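Local coordinates for maleylacetate reductase (PDB 3HL0), which catalyses the NAD-dependent reduction of maleylacetate to 3-oxoadipate, very probably as a step in the breakdown of gamma-resorcylate, at residues Val261-Pro264 against His265-Ala268. Sequence-based numbering, arbitrary orientation.
Sequences VLLP and HTIA
His265 reaches back to the carbonyl of Val261, with Pro264 CB over one face of its ring, at a proline kink in helix 255-271, a helix of the all-helical C-terminal part of this iron-containing alcohol dehydrogenase fold. With CG anti to its own carbonyl carbon (chi1 -57°), the histidine runs toward the preceding turn. Its CB rests 3.4 Å from Leu262 O, CG passes near Pro264 C, and CD2 meets Val261 O in the plane of the ring at 3.3 Å. Beyond it, NE2 shares a water with that same oxygen, to which the water donates. At the kink His265 N turns to Leu262 O in a weak bond (2.9 Å, N-H...O angle 130°) and not to Val261 O. Imidazole suits the place because its CD2 edge can lie against that carbonyl while NE2 reaches the water; Leu342, Arg345 and Ala346 of helix 336-348 pack against the ring. Regular bonding resumes with Thr266 N to Leu262 O at 3.0 Å. On another side, Leu263 and Ile267 lie alongside each other, fitting branched apolar chains against Leu293 of helix 289-300; CD1 of Leu263 touches CG1 of Ile267 at 3.6 Å. Thr266 suits its buried place because its hydroxyl hydrogen-bonds to His240 ND1 of helix 239-251, while OG1 stays 3.2 Å from Leu263 O, a weak contact within the helix.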
# COMPACT_ATOMS: atom_id res chain seq x y z
N VAL A 261 -10.47 8.26 8.50
CA VAL A 261 -11.42 7.71 9.48
C VAL A 261 -11.57 8.56 10.75
O VAL A 261 -12.70 8.79 11.22
CB VAL A 261 -11.05 6.27 9.83
CG1 VAL A 261 -11.96 5.74 10.97
CG2 VAL A 261 -11.25 5.39 8.61
N LEU A 262 -10.43 9.00 11.27
CA LEU A 262 -10.45 9.70 12.58
C LEU A 262 -10.92 11.15 12.46
O LEU A 262 -11.46 11.65 13.44
CB LEU A 262 -9.06 9.65 13.25
CG LEU A 262 -8.71 8.26 13.85
CD1 LEU A 262 -7.28 8.32 14.37
CD2 LEU A 262 -9.66 7.90 14.93
N LEU A 263 -10.63 11.80 11.33
CA LEU A 263 -10.77 13.30 11.27
C LEU A 263 -12.15 13.83 11.76
O LEU A 263 -12.20 14.78 12.54
CB LEU A 263 -10.41 13.83 9.88
CG LEU A 263 -10.34 15.38 9.86
CD1 LEU A 263 -9.30 15.98 10.80
CD2 LEU A 263 -10.14 15.77 8.40
N PRO A 264 -13.28 13.19 11.38
CA PRO A 264 -14.56 13.77 11.85
C PRO A 264 -14.69 13.71 13.39
O PRO A 264 -15.31 14.58 13.97
CB PRO A 264 -15.62 12.87 11.19
CG PRO A 264 -14.92 12.35 9.93
CD PRO A 264 -13.48 12.13 10.37
N HIS A 265 -14.11 12.68 14.00
CA HIS A 265 -14.22 12.43 15.44
C HIS A 265 -13.28 13.28 16.23
O HIS A 265 -13.66 13.73 17.30
CB HIS A 265 -13.95 10.95 15.68
CG HIS A 265 -14.89 10.09 14.91
ND1 HIS A 265 -16.21 9.93 15.26
CD2 HIS A 265 -14.71 9.42 13.74
CE1 HIS A 265 -16.80 9.18 14.35
NE2 HIS A 265 -15.92 8.85 13.42
N THR A 266 -12.06 13.48 15.72
CA THR A 266 -11.08 14.29 16.45
C THR A 266 -11.52 15.75 16.35
O THR A 266 -11.43 16.49 17.36
CB THR A 266 -9.65 14.09 15.90
OG1 THR A 266 -9.66 14.35 14.49
CG2 THR A 266 -9.20 12.64 16.18
N ILE A 267 -12.01 16.16 15.18
CA ILE A 267 -12.52 17.54 15.08
C ILE A 267 -13.76 17.73 15.94
O ILE A 267 -13.83 18.72 16.67
CB ILE A 267 -12.77 17.91 13.62
CG1 ILE A 267 -11.44 17.92 12.87
CG2 ILE A 267 -13.46 19.27 13.50
CD1 ILE A 267 -10.36 18.86 13.45
N ALA A 268 -14.70 16.77 15.93
CA ALA A 268 -15.85 16.87 16.85
C ALA A 268 -15.45 16.98 18.32
O ALA A 268 -16.13 17.71 19.09
CB ALA A 268 -16.82 15.67 16.66
O HOH W 1 -15.30 8.21 10.61